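Local coordinates for protein adhesin (Streptococcus sanguinis SK1 = NCTC 7863, PDB 6VT2) that probably attaches streptococci to host surfaces by binding sialylated glycans through its tandem Siglec-like modules, at residues Val14-Gly19 / Phe120-Arg125; Leu52-Ile57 / Asp94-Tyr99. All coordinates share one frame; numbering follows the deposited sequence.

The two contacts illustrate how one immunoglobulin-like sheet can both gain an edge strand and carry a ligand site. Contact 1 adds the edge strand 13-17 to strand 119-125; contact 2 builds the glycan site on the neighbouring part of the same sheet, setting loop residues 52-57 against strand 95-104. Along the chain contact 2 is nested within the loop that contact 1 closes, and their centres lie about 10 Å apart. Probable hydrogen bonds join them, Leu-122 O to Tyr-96 N at 2.8 Å and Ile-124 N to Asp-94 O at 2.9 Å. Contact 2 grips the sialic acid directly; contact 1 lies beside the site, the side chain of Val-121 being about 6 Å from the sialic acid.

Contact 1: residues Val14-Gly19 / Phe120-Arg125; sequences VIAYRG and FVLVIR
Val-14 to Tyr-17 pair in parallel with Leu-122 to Arg-125, adding an edge strand to the mixed sheet of the first Siglec-like module. Five backbone bonds zip the strands. They start with Val-14 N to Val-121 O (2.8 Å), pass through Ala-16 N to Val-123 O (2.7 Å), and finish beyond the strand end with Arg-18 N to Arg-125 O (2.8 Å, 172° at the hydrogen). One face is apolar. There the CD1 branch of Leu-122 reaches both Val-14 CG1 (3.7 Å) and Ala-16 CB (3.8 Å), while Ile-124 CD1 touches the same Ala-16 methyl, which the two thus share; Phe-22 of strand 21-29 packs against Ala-16 and Leu-122. On the other face Ile-15 CD1 lies alongside Val-123 CB at 3.8 Å. Chi1 of Arg-125 (-59°, CG beside the backbone N) brings CG to Ile-15 CG2 (3.8 Å); its CB touches Tyr-17 CE1, and bends at chi2 and chi3 carry the guanidinium away to a salt bridge, NH2 to Glu-129. Arg-18 is paired with Asp-186, in the following Rib-type range. Such parallel pairing of a first-strand segment with the last strand is characteristic of V-set immunoglobulin folds. The chemistry implies a regular backbone seam with an oily inner side and a charged end.

Contact 2: residues Leu52-Ile57 / Asp94-Tyr99; sequences LDPNWI and DRYTKY. With SIA (N-acetyl-alpha-neuraminic acid), chain D; GAL (beta-D-galactopyranose), chain B.
Tyr-96 offers one ring face to Pro-54, whose CD sits 3.7 Å from the ring centroid in a CH-pi contact and whose CG comes within 3.4 Å of Tyr-96 CZ. Trp-56 turns its edge toward a face of Tyr-96, an offset edge-to-face pair with planes at 83°, and carries Pro-54 CB over one of its own faces. The sialic acid O9 lies at the edge of the tyrosine ring, near its plane, while the phenol OH bonds to His-88. A cis peptide precedes Pro-54. Lys-98, bent at chi2 (-67°), runs past Leu-52 CD1 so that its NZ reaches Asp-53 O (2.9 Å), tilted 27° from the carbonyl plane. Four oxygens surround NZ, Asp-53 O, Asn-42 OD1 and sialic acid O8 and O9 (both sugar atoms at 3.0 Å), so its three hydrogens must be shared among them. Asp-53 OD2 accepts a bond from O9; Asn-42 holds its OD1. Thr-97 grips the sugar carboxylate twice, N to O1B (2.9 Å) and OG1 to O1A (2.9 Å), and Tyr-99 OH meets galactose O6 at 2.6 Å. This Tyr-Thr-Lys-Tyr run is consistent with a lysine-bearing variant of the hydrophobic-Thr-Arg-X motif by which Siglec-like adhesins hold sialic acid.

Contact 1: residues Val14-Gly19 / Phe120-Arg125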
ATOM      1  N   VAL A  14     -19.854 -30.221 -20.897  1.00  9.45           N
ATOM      2  CA  VAL A  14     -19.480 -29.780 -19.550  1.00  9.67           C
ATOM      3  C   VAL A  14     -17.961 -29.847 -19.516  1.00  9.35           C
ATOM      4  O   VAL A  14     -17.438 -30.909 -19.705  1.00  9.53           O
ATOM      5  CB  VAL A  14     -20.077 -30.680 -18.477  1.00 10.63           C
ATOM      6  CG1 VAL A  14     -19.576 -30.250 -17.113  1.00 11.96           C
ATOM      7  CG2 VAL A  14     -21.592 -30.632 -18.543  1.00 12.63           C
ATOM      8  N   ILE A  15     -17.311 -28.724 -19.346  1.00 10.00           N
ATOM      9  CA  ILE A  15     -15.841 -28.728 -19.234  1.00  8.79           C
ATOM     10  C   ILE A  15     -15.469 -29.081 -17.781  1.00 10.34           C
ATOM     11  O   ILE A  15     -15.952 -28.403 -16.945  1.00 13.52           O
ATOM     12  CB  ILE A  15     -15.257 -27.375 -19.645  1.00 11.72           C
ATOM     13  CG1 ILE A  15     -15.665 -27.033 -21.067  1.00 16.25           C
ATOM     14  CG2 ILE A  15     -13.753 -27.362 -19.466  1.00 11.15           C
ATOM     15  CD1 ILE A  15     -15.272 -28.050 -22.046  1.00 18.69           C
ATOM     16  N   ALA A  16     -14.579 -30.042 -17.576  1.00  8.56           N
ATOM     17  CA  ALA A  16     -14.277 -30.408 -16.118  1.00  8.61           C
ATOM     18  C   ALA A  16     -12.751 -30.321 -16.097  1.00 13.83           C
ATOM     19  O   ALA A  16     -12.145 -30.855 -16.952  1.00 14.05           O
ATOM     20  CB  ALA A  16     -14.726 -31.793 -15.774  1.00 11.49           C
ATOM     21  N   TYR A  17     -12.186 -29.702 -15.117  1.00  9.59           N
ATOM     22  CA  TYR A  17     -10.738 -29.539 -15.085  1.00 10.83           C
ATOM     23  C   TYR A  17     -10.113 -30.705 -14.335  1.00 10.35           C
ATOM     24  O   TYR A  17     -10.614 -31.085 -13.352  1.00 12.17           O
ATOM     25  CB  TYR A  17     -10.390 -28.196 -14.468  1.00 12.38           C
ATOM     26  CG  TYR A  17     -10.849 -27.113 -15.382  1.00  9.91           C
ATOM     27  CD1 TYR A  17     -10.162 -26.874 -16.546  1.00 11.80           C
ATOM     28  CD2 TYR A  17     -12.020 -26.440 -15.148  1.00 16.21           C
ATOM     29  CE1 TYR A  17     -10.587 -25.936 -17.453  1.00 13.14           C
ATOM     30  CE2 TYR A  17     -12.464 -25.512 -16.055  1.00 17.45           C
ATOM     31  CZ  TYR A  17     -11.740 -25.249 -17.186  1.00 14.22           C
ATOM     32  OH  TYR A  17     -12.249 -24.342 -18.034  1.00 21.05           O
ATOM     33  N   ARG A  18      -9.028 -31.215 -14.851  1.00 10.78           N
ATOM     34  CA  ARG A  18      -8.276 -32.308 -14.264  1.00  9.83           C
ATOM     35  C   ARG A  18      -7.951 -31.966 -12.808  1.00 11.47           C
ATOM     36  O   ARG A  18      -7.450 -30.927 -12.580  1.00 12.05           O
ATOM     37  CB  ARG A  18      -7.002 -32.465 -15.077  1.00 11.58           C
ATOM     38  CG  ARG A  18      -6.076 -33.490 -14.486  1.00 14.23           C
ATOM     39  CD  ARG A  18      -4.997 -33.852 -15.465  1.00 14.14           C
ATOM     40  NE  ARG A  18      -4.264 -32.692 -15.894  1.00 10.36           N
ATOM     41  CZ  ARG A  18      -3.238 -32.712 -16.710  1.00 17.18           C
ATOM     42  NH1 ARG A  18      -2.863 -33.842 -17.226  1.00 21.02           N
ATOM     43  NH2 ARG A  18      -2.601 -31.608 -17.015  1.00 16.30           N
ATOM     44  N   GLY A  19      -8.254 -32.861 -11.869  1.00  9.94           N
ATOM     45  CA  GLY A  19      -7.964 -32.666 -10.453  1.00 10.78           C
ATOM     46  C   GLY A  19      -9.087 -32.033  -9.683  1.00 12.26           C
ATOM     47  O   GLY A  19      -9.060 -32.142  -8.490  1.00 18.46           O
ATOM     48  N   PHE A 120     -24.708 -35.785 -22.634  1.00  8.68           N
ATOM     49  CA  PHE A 120     -23.754 -34.724 -22.406  1.00  8.46           C
ATOM     50  C   PHE A 120     -22.374 -35.224 -22.775  1.00  8.32           C
ATOM     51  O   PHE A 120     -22.111 -36.424 -22.720  1.00  8.55           O
ATOM     52  CB  PHE A 120     -23.752 -34.213 -20.964  1.00  8.41           C
ATOM     53  CG  PHE A 120     -23.420 -35.243 -19.951  1.00  8.43           C
ATOM     54  CD1 PHE A 120     -22.110 -35.455 -19.571  1.00  9.56           C
ATOM     55  CD2 PHE A 120     -24.419 -36.021 -19.367  1.00  9.28           C
ATOM     56  CE1 PHE A 120     -21.778 -36.465 -18.670  1.00  9.39           C
ATOM     57  CE2 PHE A 120     -24.114 -36.952 -18.440  1.00  8.52           C
ATOM     58  CZ  PHE A 120     -22.772 -37.195 -18.072  1.00 10.06           C
ATOM     59  N   VAL A 121     -21.456 -34.307 -23.087  1.00  8.31           N
ATOM     60  CA  VAL A 121     -20.056 -34.648 -23.266  1.00  8.28           C
ATOM     61  C   VAL A 121     -19.303 -33.960 -22.157  1.00  8.31           C
ATOM     62  O   VAL A 121     -19.335 -32.726 -22.037  1.00 10.52           O
ATOM     63  CB  VAL A 121     -19.520 -34.214 -24.616  1.00 12.48           C
ATOM     64  CG1 VAL A 121     -18.081 -34.668 -24.758  1.00 11.21           C
ATOM     65  CG2 VAL A 121     -20.358 -34.856 -25.748  1.00 10.96           C
ATOM     66  N   LEU A 122     -18.659 -34.756 -21.334  1.00  8.31           N
ATOM     67  CA  LEU A 122     -17.769 -34.286 -20.297  1.00  8.33           C
ATOM     68  C   LEU A 122     -16.358 -34.250 -20.841  1.00  8.30           C
ATOM     69  O   LEU A 122     -15.864 -35.255 -21.344  1.00 10.04           O
ATOM     70  CB  LEU A 122     -17.904 -35.208 -19.090  1.00  9.93           C
ATOM     71  CG  LEU A 122     -17.161 -34.758 -17.851  1.00  9.40           C
ATOM     72  CD1 LEU A 122     -17.793 -33.526 -17.286  1.00 10.62           C
ATOM     73  CD2 LEU A 122     -17.190 -35.948 -16.878  1.00 12.61           C
ATOM     74  N   VAL A 123     -15.751 -33.086 -20.811  1.00  8.31           N
ATOM     75  CA  VAL A 123     -14.480 -32.840 -21.472  1.00  8.29           C
ATOM     76  C   VAL A 123     -13.473 -32.510 -20.411  1.00  8.32           C
ATOM     77  O   VAL A 123     -13.655 -31.529 -19.678  1.00  9.06           O
ATOM     78  CB  VAL A 123     -14.601 -31.723 -22.517  1.00  8.29           C
ATOM     79  CG1 VAL A 123     -13.289 -31.486 -23.281  1.00 11.61           C
ATOM     80  CG2 VAL A 123     -15.703 -31.991 -23.473  1.00 11.91           C
ATOM     81  N   ILE A 124     -12.364 -33.252 -20.398  1.00  8.89           N
ATOM     82  CA  ILE A 124     -11.377 -33.071 -19.347  1.00  8.54           C
ATOM     83  C   ILE A 124     -10.232 -32.192 -19.830  1.00  8.34           C
ATOM     84  O   ILE A 124      -9.579 -32.524 -20.816  1.00  8.33           O
ATOM     85  CB  ILE A 124     -10.843 -34.409 -18.840  1.00  8.87           C
ATOM     86  CG1 ILE A 124     -12.013 -35.380 -18.519  1.00 12.36           C
ATOM     87  CG2 ILE A 124      -9.859 -34.191 -17.758  1.00 10.27           C
ATOM     88  CD1 ILE A 124     -13.022 -34.790 -17.626  1.00 13.66           C
ATOM     89  N   ARG A 125     -10.012 -31.056 -19.168  1.00  8.36           N
ATOM     90  CA  ARG A 125      -9.030 -30.069 -19.590  1.00  9.01           C
ATOM     91  C   ARG A 125      -8.031 -29.846 -18.475  1.00  9.21           C
ATOM     92  O   ARG A 125      -8.317 -30.077 -17.286  1.00  8.94           O
ATOM     93  CB  ARG A 125      -9.721 -28.756 -19.984  1.00  9.95           C
ATOM     94  CG  ARG A 125     -10.707 -28.982 -21.100  1.00  9.78           C
ATOM     95  CD  ARG A 125     -10.129 -29.717 -22.254  1.00 10.88           C
ATOM     96  NE  ARG A 125      -9.061 -28.947 -22.875  1.00 12.28           N
ATOM     97  CZ  ARG A 125      -8.458 -29.333 -23.986  1.00 16.16           C
ATOM     98  NH1 ARG A 125      -8.759 -30.516 -24.546  1.00 13.26           N
ATOM     99  NH2 ARG A 125      -7.561 -28.552 -24.545  1.00 16.25           N
TER

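Contact 2: residues Leu52-Ile57 / Asp94-Tyr99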
ATOM      1  N   LEU A  52     -22.272 -47.380 -16.072  1.00  9.25           N
ATOM      2  CA  LEU A  52     -21.719 -46.066 -16.342  1.00 10.18           C
ATOM      3  C   LEU A  52     -20.251 -46.085 -15.930  1.00 13.34           C
ATOM      4  O   LEU A  52     -19.953 -46.453 -14.861  1.00 12.43           O
ATOM      5  CB  LEU A  52     -22.466 -45.011 -15.530  1.00 10.17           C
ATOM      6  CG  LEU A  52     -21.889 -43.607 -15.633  1.00 12.31           C
ATOM      7  CD1 LEU A  52     -22.027 -43.095 -17.040  1.00  8.82           C
ATOM      8  CD2 LEU A  52     -22.591 -42.652 -14.679  1.00 12.42           C
ATOM      9  N   ASP A  53     -19.382 -45.704 -16.832  1.00  8.61           N
ATOM     10  CA  ASP A  53     -17.988 -45.538 -16.484  1.00 10.73           C
ATOM     11  C   ASP A  53     -17.574 -44.146 -17.021  1.00 13.26           C
ATOM     12  O   ASP A  53     -18.165 -43.694 -17.898  1.00 12.06           O
ATOM     13  CB  ASP A  53     -17.103 -46.717 -16.859  1.00 11.30           C
ATOM     14  CG  ASP A  53     -16.562 -46.617 -18.239  1.00 23.79           C
ATOM     15  OD1 ASP A  53     -17.224 -46.906 -19.147  1.00 18.72           O
ATOM     16  OD2 ASP A  53     -15.508 -45.961 -18.433  1.00 21.66           O
ATOM     17  N   PRO A  54     -16.533 -43.467 -16.563  1.00 10.51           N
ATOM     18  CA  PRO A  54     -15.736 -43.870 -15.424  1.00 10.04           C
ATOM     19  C   PRO A  54     -16.423 -43.861 -14.066  1.00 10.45           C
ATOM     20  O   PRO A  54     -17.396 -43.290 -13.917  1.00 11.57           O
ATOM     21  CB  PRO A  54     -14.652 -42.801 -15.328  1.00 14.44           C
ATOM     22  CG  PRO A  54     -14.599 -42.232 -16.697  1.00 13.61           C
ATOM     23  CD  PRO A  54     -15.915 -42.473 -17.340  1.00 12.45           C
ATOM     24  N   ASN A  55     -15.791 -44.526 -13.124  1.00 10.06           N
ATOM     25  CA  ASN A  55     -16.334 -44.660 -11.763  1.00 11.98           C
ATOM     26  C   ASN A  55     -16.434 -43.313 -11.051  1.00 10.60           C
ATOM     27  O   ASN A  55     -17.206 -43.245 -10.183  1.00 12.77           O
ATOM     28  CB  ASN A  55     -15.522 -45.666 -10.975  1.00 11.05           C
ATOM     29  CG  ASN A  55     -14.109 -45.233 -10.713  1.00 11.16           C
ATOM     30  OD1 ASN A  55     -13.574 -44.372 -11.369  1.00 12.61           O
ATOM     31  ND2 ASN A  55     -13.495 -45.962  -9.812  1.00 12.59           N
ATOM     32  N   TRP A  56     -15.701 -42.288 -11.456  1.00  8.91           N
ATOM     33  CA  TRP A  56     -15.773 -40.994 -10.786  1.00  8.65           C
ATOM     34  C   TRP A  56     -16.900 -40.094 -11.301  1.00  9.80           C
ATOM     35  O   TRP A  56     -17.036 -39.083 -10.750  1.00 10.41           O
ATOM     36  CB  TRP A  56     -14.392 -40.340 -10.822  1.00  8.63           C
ATOM     37  CG  TRP A  56     -13.751 -40.307 -12.170  1.00  8.90           C
ATOM     38  CD1 TRP A  56     -12.840 -41.177 -12.635  1.00  8.54           C
ATOM     39  CD2 TRP A  56     -14.004 -39.370 -13.215  1.00  8.52           C
ATOM     40  NE1 TRP A  56     -12.506 -40.840 -13.898  1.00 10.42           N
ATOM     41  CE2 TRP A  56     -13.175 -39.734 -14.282  1.00  8.47           C
ATOM     42  CE3 TRP A  56     -14.788 -38.238 -13.329  1.00  8.52           C
ATOM     43  CZ2 TRP A  56     -13.130 -39.022 -15.457  1.00  9.94           C
ATOM     44  CZ3 TRP A  56     -14.767 -37.551 -14.505  1.00 12.10           C
ATOM     45  CH2 TRP A  56     -13.964 -37.951 -15.553  1.00 10.76           C
ATOM     46  N   ILE A  57     -17.621 -40.480 -12.348  1.00 10.22           N
ATOM     47  CA  ILE A  57     -18.807 -39.736 -12.734  1.00  9.28           C
ATOM     48  C   ILE A  57     -19.931 -40.260 -11.858  1.00 12.83           C
ATOM     49  O   ILE A  57     -20.257 -41.449 -11.898  1.00 14.44           O
ATOM     50  CB  ILE A  57     -19.136 -39.931 -14.206  1.00 10.44           C
ATOM     51  CG1 ILE A  57     -18.005 -39.432 -15.078  1.00 13.30           C
ATOM     52  CG2 ILE A  57     -20.454 -39.171 -14.510  1.00 14.36           C
ATOM     53  CD1 ILE A  57     -18.301 -39.694 -16.608  1.00 17.66           C
ATOM     54  N   ASP A  94      -9.777 -37.261 -24.328  1.00  9.06           N
ATOM     55  CA  ASP A  94     -10.119 -37.284 -22.901  1.00  8.77           C
ATOM     56  C   ASP A  94     -11.434 -36.545 -22.648  1.00  9.16           C
ATOM     57  O   ASP A  94     -11.541 -35.431 -22.148  1.00 10.14           O
ATOM     58  CB  ASP A  94      -8.943 -36.778 -22.091  1.00  8.85           C
ATOM     59  CG  ASP A  94      -7.810 -37.795 -22.041  1.00 17.32           C
ATOM     60  OD1 ASP A  94      -8.106 -38.946 -21.622  1.00 16.26           O
ATOM     61  OD2 ASP A  94      -6.652 -37.493 -22.484  1.00 13.45           O
ATOM     62  N   ARG A  95     -12.472 -37.243 -23.113  1.00  9.18           N
ATOM     63  CA  ARG A  95     -13.845 -36.775 -23.139  1.00  9.20           C
ATOM     64  C   ARG A  95     -14.775 -37.972 -23.010  1.00  8.59           C
ATOM     65  O   ARG A  95     -14.407 -39.015 -23.303  1.00  8.89           O
ATOM     66  CB  ARG A  95     -14.129 -36.013 -24.430  1.00  8.50           C
ATOM     67  CG  ARG A  95     -13.959 -36.874 -25.661  1.00 10.92           C
ATOM     68  CD  ARG A  95     -13.796 -36.024 -26.898  1.00 10.63           C
ATOM     69  NE  ARG A  95     -14.984 -35.317 -27.300  1.00 12.26           N
ATOM     70  CZ  ARG A  95     -15.151 -34.033 -27.171  1.00 10.84           C
ATOM     71  NH1 ARG A  95     -14.249 -33.332 -26.540  1.00 13.75           N
ATOM     72  NH2 ARG A  95     -16.228 -33.462 -27.629  1.00 12.09           N
ATOM     73  N   TYR A  96     -15.982 -37.743 -22.529  1.00  8.23           N
ATOM     74  CA  TYR A  96     -16.931 -38.834 -22.306  1.00  8.40           C
ATOM     75  C   TYR A  96     -18.332 -38.410 -22.753  1.00  9.91           C
ATOM     76  O   TYR A  96     -18.789 -37.492 -22.239  1.00 10.21           O
ATOM     77  CB  TYR A  96     -16.965 -39.141 -20.811  1.00  8.27           C
ATOM     78  CG  TYR A  96     -15.674 -39.641 -20.255  1.00  8.28           C
ATOM     79  CD1 TYR A  96     -15.276 -40.938 -20.449  1.00  8.26           C
ATOM     80  CD2 TYR A  96     -14.796 -38.779 -19.662  1.00  8.30           C
ATOM     81  CE1 TYR A  96     -14.075 -41.379 -19.967  1.00  9.31           C
ATOM     82  CE2 TYR A  96     -13.577 -39.200 -19.205  1.00 10.12           C
ATOM     83  CZ  TYR A  96     -13.255 -40.523 -19.277  1.00  9.35           C
ATOM     84  OH  TYR A  96     -12.057 -41.003 -18.880  1.00 10.58           O
ATOM     85  N   THR A  97     -18.959 -39.196 -23.599  1.00  8.21           N
ATOM     86  CA  THR A  97     -20.319 -38.906 -24.054  1.00  8.22           C
ATOM     87  C   THR A  97     -21.179 -39.882 -23.271  1.00  8.24           C
ATOM     88  O   THR A  97     -21.010 -41.021 -23.443  1.00 10.36           O
ATOM     89  CB  THR A  97     -20.510 -39.163 -25.535  1.00  8.26           C
ATOM     90  OG1 THR A  97     -19.469 -38.430 -26.152  1.00 12.29           O
ATOM     91  CG2 THR A  97     -21.876 -38.731 -25.997  1.00  9.79           C
ATOM     92  N   LYS A  98     -22.032 -39.373 -22.408  1.00  8.28           N
ATOM     93  CA  LYS A  98     -22.870 -40.253 -21.595  1.00  8.31           C
ATOM     94  C   LYS A  98     -24.331 -39.825 -21.740  1.00  8.34           C
ATOM     95  O   LYS A  98     -24.608 -38.729 -21.990  1.00  8.75           O
ATOM     96  CB  LYS A  98     -22.414 -40.230 -20.152  1.00  9.29           C
ATOM     97  CG  LYS A  98     -20.955 -40.573 -19.938  1.00 10.64           C
ATOM     98  CD  LYS A  98     -20.720 -42.021 -20.293  1.00 11.45           C
ATOM     99  CE  LYS A  98     -19.255 -42.193 -20.537  1.00 12.49           C
ATOM    100  NZ  LYS A  98     -18.851 -43.583 -20.670  1.00 11.00           N
ATOM    101  N   TYR A  99     -25.187 -40.785 -21.520  1.00  8.61           N
ATOM    102  CA  TYR A  99     -26.597 -40.656 -21.899  1.00  8.38           C
ATOM    103  C   TYR A  99     -27.462 -40.574 -20.653  1.00  8.50           C
ATOM    104  O   TYR A  99     -27.208 -41.257 -19.659  1.00 10.38           O
ATOM    105  CB  TYR A  99     -26.989 -41.842 -22.747  1.00  8.35           C
ATOM    106  CG  TYR A  99     -26.317 -41.786 -24.072  1.00  8.29           C
ATOM    107  CD1 TYR A  99     -25.013 -42.154 -24.240  1.00  9.86           C
ATOM    108  CD2 TYR A  99     -26.980 -41.249 -25.153  1.00  8.28           C
ATOM    109  CE1 TYR A  99     -24.363 -41.961 -25.466  1.00  9.47           C
ATOM    110  CE2 TYR A  99     -26.387 -41.121 -26.413  1.00  8.23           C
ATOM    111  CZ  TYR A  99     -25.047 -41.428 -26.532  1.00  9.25           C
ATOM    112  OH  TYR A  99     -24.498 -41.220 -27.750  1.00 10.82           O
TER
HETATM  113  C1  SIA D   3     -16.887 -40.925 -25.854  1.00 12.27           C
HETATM  114  C2  SIA D   3     -15.912 -42.005 -26.493  1.00 12.61           C
HETATM  115  C3  SIA D   3     -14.603 -41.428 -27.046  1.00  9.20           C
HETATM  116  C4  SIA D   3     -13.673 -40.858 -25.972  1.00 11.81           C
HETATM  117  C5  SIA D   3     -13.438 -41.891 -24.861  1.00  8.88           C
HETATM  118  C6  SIA D   3     -14.796 -42.457 -24.370  1.00  9.69           C
HETATM  119  C7  SIA D   3     -14.684 -43.642 -23.376  1.00 10.05           C
HETATM  120  C8  SIA D   3     -16.077 -44.283 -23.143  1.00 10.31           C
HETATM  121  C9  SIA D   3     -16.043 -45.193 -21.919  1.00 12.87           C
HETATM  122  C10 SIA D   3     -11.508 -41.730 -23.331  1.00 12.75           C
HETATM  123  C11 SIA D   3     -10.924 -41.002 -22.122  1.00 11.83           C
HETATM  124  N5  SIA D   3     -12.731 -41.303 -23.725  1.00  8.18           N
HETATM  125  O1A SIA D   3     -16.916 -39.794 -26.388  1.00 12.69           O
HETATM  126  O1B SIA D   3     -17.566 -41.372 -24.887  1.00 11.88           O
HETATM  127  O4  SIA D   3     -12.401 -40.477 -26.533  1.00 11.05           O
HETATM  128  O6  SIA D   3     -15.546 -42.975 -25.462  1.00 10.93           O
HETATM  129  O7  SIA D   3     -13.716 -44.581 -23.813  1.00 13.19           O
HETATM  130  O8  SIA D   3     -17.055 -43.247 -22.999  1.00 11.68           O
HETATM  131  O9  SIA D   3     -15.997 -44.371 -20.750  1.00 12.41           O
HETATM  132  O10 SIA D   3     -10.899 -42.639 -23.889  1.00 14.39           O
HETATM  133  C1  GAL B   2     -19.134 -45.172 -28.231  1.00 16.33           C
HETATM  134  C2  GAL B   2     -17.718 -44.559 -28.235  1.00 13.07           C
HETATM  135  C3  GAL B   2     -17.688 -43.240 -27.472  1.00 14.26           C
HETATM  136  C4  GAL B   2     -18.789 -42.299 -27.982  1.00 12.23           C
HETATM  137  C5  GAL B   2     -20.128 -43.025 -27.886  1.00 13.43           C
HETATM  138  C6  GAL B   2     -21.328 -42.207 -28.396  1.00 12.25           C
HETATM  139  O2  GAL B   2     -16.788 -45.410 -27.590  1.00 15.91           O
HETATM  140  O3  GAL B   2     -16.431 -42.586 -27.627  1.00 13.04           O
HETATM  141  O4  GAL B   2     -18.534 -41.927 -29.317  1.00 13.26           O
HETATM  142  O5  GAL B   2     -20.089 -44.219 -28.668  1.00 11.16           O
HETATM  143  O6  GAL B   2     -22.557 -42.876 -28.148  1.00 16.65           O